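Local atomic coordinates of DUF1116 domain-containing protein (Enterococcus faecalis, PDB entry 3CLQ), a protein that is of unknown function but belongs to the AllG family, named after a subunit of oxamate carbamoyltransferase, and may have a related role. Residues Tyr114-Lys119 with Thr129-Gln134; Leu345-Lys350 with Thr367-Leu372. One frame throughout, in Å; residues are numbered along the deposited sequence.

In the fold
Interaction 1 comes first along the chain and closes before interaction 2 opens. Their centres are about 29 Å apart, on opposite sides of the chain's centre, and their nearest atoms stay about 16 Å from each other. They share no sheet. Interaction 1 lies at the open end of the hairpin 114-120/126-130, in an antiparallel sheet that also holds strand 26-33. Interaction 2 pairs strand 348-352 with 363-369 in a small three-stranded antiparallel sheet, just before helix 371-377. Helix 6-23 packs against interaction 2, and strand 26-33, which soon follows it, pairs with 114-120. The N-terminal part of the chain thus reaches both contacts. Both are buried, and this N-terminal part links their two separate sheets.

Interaction 1. Residues Tyr114-Lys119 with Thr129-Gln134; sequences YVHIIK and TNLSEQ
Thr129 meets Val115 and His116 at the open end of a beta hairpin made by strands 114-120 and 126-130. Its carbonyl oxygen takes two hydrogen bonds from one residue. His116 N reaches Thr129 O at 2.7 Å, nearly along the C=O axis. His116 ND1 reaches Thr129 O at 3.0 Å from above the carbonyl plane, with the oxygen close to the plane of the ring. His116 CG is anti to the carbonyl carbon and beside the backbone N (chi1 -57°); with chi2 at 63°, ND1 then turns toward the same oxygen that His116 N binds. Val115 CB lies 3.2 Å from Thr129 O. His116 NE2 is bonded to Thr236 OG1, so both ring nitrogens are held. Thr129 OG1 is bonded to Pro235 O. Asn130 follows, in the same weakly bonded part of the strand. Its CA makes a C-H...O contact with Tyr114 O at 3.5 Å, and its own O lies at the ring edge, 3.3 Å from His116 CE1. Leu131 leaves the strand, but its side chain leans back over the first one and also touches Met155 of helix 146-168. Leu131 CG is 4.1 Å from His116 CE1, and Leu131 CD1 is 4.2 Å from Tyr114 CB.

Interaction 2. Residues Leu345-Lys350 with Thr367-Leu372; sequences LEITTK and TGIDVL
Thr367 faces both Thr349 and Lys350, and this makes a classic beta bulge in an antiparallel pair. Thr367 O accepts two backbone N-H groups. Lys350 N comes in the carbonyl plane at 3.2 Å, and Thr349 N comes tilted from that plane at 2.7 Å with a more bent bond. In return, Thr367 N gives a bond to Lys350 O at 3.0 Å. The Thr367 side chain also lies against this carbonyl, its CB 3.3 Å from Lys350 O. Ile347 holds the other end. Its O takes the N-H of Asp370 at 2.8 Å, nearly straight on. Its CG2 lies alongside Ile369 CG1 at 3.8 Å, the two side chains pointing the same way. Pro381 and Met379 also touch Ile347. Thr348 sits between these ends. Its CG2 is anti to the carbonyl carbon and lies 4.1 Å from Ile369 CG1, while its OG1 is bonded to Met344 O. Beside it, Thr349 OG1 donates to Gly368 O at 2.8 Å. Gly368 has a positive phi (90°), at backbone angles that suit glycine. Asp370 OD2 caps helix 371-377 by accepting from Leu372 N, and is also bonded to Thr255 OG1. The bond from Ile347 O fixes the backbone of the capping residue, so the strand pairing runs directly into the start of the helix.

Interaction 1. Residues Tyr114-Lys119 with Thr129-Gln134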
loop_
_atom_site.group_PDB
_atom_site.type_symbol
_atom_site.label_atom_id
_atom_site.label_comp_id
_atom_site.label_asym_id
_atom_site.label_seq_id
_atom_site.Cartn_x
_atom_site.Cartn_y
_atom_site.Cartn_z
ATOM N N TYR B 114 8.463 -0.937 25.614
ATOM C CA TYR B 114 9.089 -0.010 24.694
ATOM C C TYR B 114 8.022 0.854 24.054
ATOM O O TYR B 114 6.918 0.375 23.798
ATOM C CB TYR B 114 9.889 -0.767 23.643
ATOM C CG TYR B 114 11.297 -0.958 24.077
ATOM C CD1 TYR B 114 11.628 -1.950 25.000
ATOM C CD2 TYR B 114 12.300 -0.117 23.620
ATOM C CE1 TYR B 114 12.951 -2.108 25.450
ATOM C CE2 TYR B 114 13.617 -0.269 24.048
ATOM C CZ TYR B 114 13.929 -1.261 24.967
ATOM O OH TYR B 114 15.215 -1.406 25.399
ATOM N N VAL B 115 8.348 2.126 23.828
ATOM C CA VAL B 115 7.447 3.062 23.145
ATOM C C VAL B 115 8.125 3.726 21.938
ATOM O O VAL B 115 9.343 3.856 21.935
ATOM C CB VAL B 115 6.914 4.167 24.111
ATOM C CG1 VAL B 115 5.912 3.591 25.086
ATOM C CG2 VAL B 115 8.060 4.861 24.865
ATOM N N HIS B 116 7.338 4.110 20.917
ATOM C CA HIS B 116 7.807 4.991 19.821
ATOM C C HIS B 116 8.136 6.352 20.403
ATOM O O HIS B 116 7.376 6.870 21.209
ATOM C CB HIS B 116 6.706 5.284 18.791
ATOM C CG HIS B 116 6.106 4.079 18.152
ATOM N ND1 HIS B 116 5.419 3.120 18.865
ATOM C CD2 HIS B 116 6.018 3.717 16.852
ATOM C CE1 HIS B 116 4.979 2.192 18.030
ATOM N NE2 HIS B 116 5.327 2.532 16.806
ATOM N N ILE B 117 9.233 6.960 19.991
ATOM C CA ILE B 117 9.447 8.337 20.373
ATOM C C ILE B 117 9.270 9.188 19.131
ATOM O O ILE B 117 10.069 9.086 18.194
ATOM C CB ILE B 117 10.838 8.562 20.899
ATOM C CG1 ILE B 117 11.210 7.463 21.882
ATOM C CG2 ILE B 117 10.909 9.901 21.565
ATOM C CD1 ILE B 117 12.691 7.143 21.873
ATOM N N ILE B 118 8.236 10.020 19.138
ATOM C CA ILE B 118 7.815 10.772 17.968
ATOM C C ILE B 118 7.903 12.249 18.292
ATOM O O ILE B 118 7.333 12.695 19.271
ATOM C CB ILE B 118 6.350 10.417 17.595
ATOM C CG1 ILE B 118 6.245 8.976 17.114
ATOM C CG2 ILE B 118 5.817 11.323 16.505
ATOM C CD1 ILE B 118 4.830 8.496 17.064
ATOM N N LYS B 119 8.602 13.020 17.481
ATOM C CA LYS B 119 8.907 14.389 17.854
ATOM C C LYS B 119 8.381 15.295 16.777
ATOM O O LYS B 119 8.533 14.994 15.613
ATOM C CB LYS B 119 10.417 14.561 17.994
ATOM C CG LYS B 119 10.876 15.843 18.643
ATOM C CD LYS B 119 12.385 15.763 18.924
ATOM C CE LYS B 119 13.166 16.974 18.357
ATOM N NZ LYS B 119 13.233 16.941 16.843
ATOM N N THR B 129 3.835 6.212 22.104
ATOM C CA THR B 129 2.900 5.071 22.208
ATOM C C THR B 129 3.672 3.798 22.262
ATOM O O THR B 129 4.781 3.739 21.759
ATOM C CB THR B 129 1.910 4.875 21.021
ATOM O OG1 THR B 129 2.396 5.490 19.811
ATOM C CG2 THR B 129 0.571 5.419 21.357
ATOM N N ASN B 130 3.071 2.766 22.839
ATOM C CA ASN B 130 3.701 1.461 22.886
ATOM C C ASN B 130 3.591 0.814 21.522
ATOM O O ASN B 130 3.029 1.396 20.587
ATOM C CB ASN B 130 3.016 0.555 23.893
ATOM C CG ASN B 130 1.656 0.140 23.424
ATOM O OD1 ASN B 130 1.332 0.299 22.251
ATOM N ND2 ASN B 130 0.832 -0.369 24.341
ATOM N N LEU B 131 4.138 -0.395 21.436
ATOM C CA LEU B 131 4.171 -1.165 20.218
ATOM C C LEU B 131 3.021 -2.150 20.157
ATOM O O LEU B 131 2.481 -2.568 21.173
ATOM C CB LEU B 131 5.482 -1.931 20.125
ATOM C CG LEU B 131 6.720 -1.119 19.760
ATOM C CD1 LEU B 131 6.942 -0.001 20.774
ATOM C CD2 LEU B 131 7.919 -2.040 19.720
ATOM N N SER B 132 2.655 -2.522 18.942
ATOM C CA SER B 132 1.769 -3.641 18.733
ATOM C C SER B 132 2.468 -4.932 19.142
ATOM O O SER B 132 3.520 -5.287 18.608
ATOM C CB SER B 132 1.369 -3.712 17.257
ATOM O OG SER B 132 0.916 -5.006 16.899
ATOM N N GLU B 133 1.901 -5.627 20.113
ATOM C CA GLU B 133 2.152 -7.053 20.234
ATOM C C GLU B 133 1.426 -7.476 18.987
ATOM O O GLU B 133 0.689 -6.659 18.433
ATOM C CB GLU B 133 1.461 -7.551 21.476
ATOM C CG GLU B 133 1.626 -6.579 22.624
ATOM C CD GLU B 133 0.607 -6.789 23.723
ATOM O OE1 GLU B 133 -0.325 -5.953 23.812
ATOM O OE2 GLU B 133 0.735 -7.783 24.492
ATOM N N GLN B 134 1.611 -8.663 18.443
ATOM C CA GLN B 134 1.043 -8.755 17.080
ATOM C C GLN B 134 -0.085 -9.755 16.907
ATOM O O GLN B 134 -0.684 -9.838 15.841
ATOM C CB GLN B 134 2.137 -8.926 16.014
ATOM C CG GLN B 134 2.884 -7.637 15.654
ATOM C CD GLN B 134 2.355 -6.960 14.371
ATOM O OE1 GLN B 134 2.712 -7.339 13.245
ATOM N NE2 GLN B 134 1.501 -5.959 14.547
#

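Interaction 2. Residues Leu345-Lys350 with Thr367-Leu372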
loop_
_atom_site.group_PDB
_atom_site.type_symbol
_atom_site.label_atom_id
_atom_site.label_comp_id
_atom_site.label_asym_id
_atom_site.label_seq_id
_atom_site.Cartn_x
_atom_site.Cartn_y
_atom_site.Cartn_z
ATOM N N LEU B 345 -16.951 17.588 7.182
ATOM C CA LEU B 345 -16.445 18.937 6.923
ATOM C C LEU B 345 -17.238 20.034 7.630
ATOM O O LEU B 345 -16.738 21.135 7.837
ATOM C CB LEU B 345 -16.499 19.236 5.425
ATOM C CG LEU B 345 -15.511 18.597 4.458
ATOM C CD1 LEU B 345 -15.913 18.875 3.020
ATOM C CD2 LEU B 345 -14.104 19.117 4.719
ATOM N N GLU B 346 -18.484 19.744 7.966
ATOM C CA GLU B 346 -19.353 20.737 8.590
ATOM C C GLU B 346 -19.034 20.815 10.061
ATOM O O GLU B 346 -19.380 21.777 10.748
ATOM C CB GLU B 346 -20.804 20.348 8.406
ATOM C CG GLU B 346 -21.177 20.093 6.965
ATOM C CD GLU B 346 -22.548 19.482 6.855
ATOM O OE1 GLU B 346 -23.280 19.455 7.876
ATOM O OE2 GLU B 346 -22.902 19.025 5.749
ATOM N N ILE B 347 -18.331 19.788 10.510
ATOM C CA ILE B 347 -17.909 19.648 11.885
ATOM C C ILE B 347 -16.484 20.174 12.089
ATOM O O ILE B 347 -16.052 20.385 13.220
ATOM C CB ILE B 347 -17.899 18.165 12.248
ATOM C CG1 ILE B 347 -19.002 17.814 13.196
ATOM C CG2 ILE B 347 -16.666 17.793 13.018
ATOM C CD1 ILE B 347 -18.723 16.424 13.755
ATOM N N THR B 348 -15.749 20.366 11.005
ATOM C CA THR B 348 -14.315 20.601 11.122
ATOM C C THR B 348 -13.926 21.975 10.611
ATOM O O THR B 348 -14.699 22.613 9.911
ATOM C CB THR B 348 -13.533 19.525 10.363
ATOM O OG1 THR B 348 -14.111 19.346 9.057
ATOM C CG2 THR B 348 -13.582 18.214 11.117
ATOM N N THR B 349 -12.726 22.431 10.944
ATOM C CA THR B 349 -12.361 23.820 10.651
ATOM C C THR B 349 -11.896 24.085 9.202
ATOM O O THR B 349 -12.310 25.083 8.591
ATOM C CB THR B 349 -11.326 24.352 11.655
ATOM O OG1 THR B 349 -11.728 24.015 12.996
ATOM C CG2 THR B 349 -11.190 25.857 11.515
ATOM N N LYS B 350 -11.026 23.221 8.671
ATOM C CA LYS B 350 -10.632 23.273 7.246
ATOM C C LYS B 350 -9.971 21.969 6.833
ATOM O O LYS B 350 -9.670 21.149 7.690
ATOM C CB LYS B 350 -9.711 24.463 6.920
ATOM C CG LYS B 350 -8.319 24.398 7.543
ATOM C CD LYS B 350 -7.394 25.504 7.011
ATOM C CE LYS B 350 -7.790 26.883 7.543
ATOM N NZ LYS B 350 -6.731 27.888 7.243
ATOM N N THR B 367 -10.186 18.540 9.119
ATOM C CA THR B 367 -9.423 18.783 10.338
ATOM C C THR B 367 -10.037 19.824 11.270
ATOM O O THR B 367 -10.465 20.889 10.825
ATOM C CB THR B 367 -8.049 19.337 9.990
ATOM O OG1 THR B 367 -7.698 18.927 8.671
ATOM C CG2 THR B 367 -7.023 18.859 10.967
ATOM N N GLY B 368 -10.008 19.528 12.573
ATOM C CA GLY B 368 -10.359 20.495 13.587
ATOM C C GLY B 368 -11.832 20.449 13.898
ATOM O O GLY B 368 -12.578 21.369 13.553
ATOM N N ILE B 369 -12.234 19.348 14.534
ATOM C CA ILE B 369 -13.573 19.180 15.078
ATOM C C ILE B 369 -13.860 20.305 16.028
ATOM O O ILE B 369 -13.174 20.454 17.042
ATOM C CB ILE B 369 -13.709 17.880 15.891
ATOM C CG1 ILE B 369 -13.558 16.670 14.962
ATOM C CG2 ILE B 369 -15.050 17.850 16.547
ATOM C CD1 ILE B 369 -13.008 15.431 15.617
ATOM N N ASP B 370 -14.880 21.083 15.697
ATOM C CA ASP B 370 -15.178 22.299 16.390
ATOM C C ASP B 370 -16.436 22.102 17.232
ATOM O O ASP B 370 -17.542 21.898 16.707
ATOM C CB ASP B 370 -15.367 23.411 15.366
ATOM C CG ASP B 370 -15.901 24.688 15.976
ATOM O OD1 ASP B 370 -15.754 25.744 15.328
ATOM O OD2 ASP B 370 -16.469 24.656 17.100
ATOM N N VAL B 371 -16.248 22.174 18.548
ATOM C CA VAL B 371 -17.318 22.029 19.510
ATOM C C VAL B 371 -18.593 22.759 19.099
ATOM O O VAL B 371 -19.686 22.210 19.160
ATOM C CB VAL B 371 -16.868 22.554 20.875
ATOM C CG1 VAL B 371 -18.068 23.064 21.653
ATOM C CG2 VAL B 371 -16.162 21.471 21.644
ATOM N N LEU B 372 -18.437 24.004 18.678
ATOM C CA LEU B 372 -19.563 24.875 18.370
ATOM C C LEU B 372 -20.378 24.333 17.194
ATOM O O LEU B 372 -21.603 24.353 17.204
ATOM C CB LEU B 372 -19.012 26.261 18.031
ATOM C CG LEU B 372 -19.782 27.557 18.270
ATOM C CD1 LEU B 372 -20.055 27.786 19.742
ATOM C CD2 LEU B 372 -18.967 28.713 17.715
#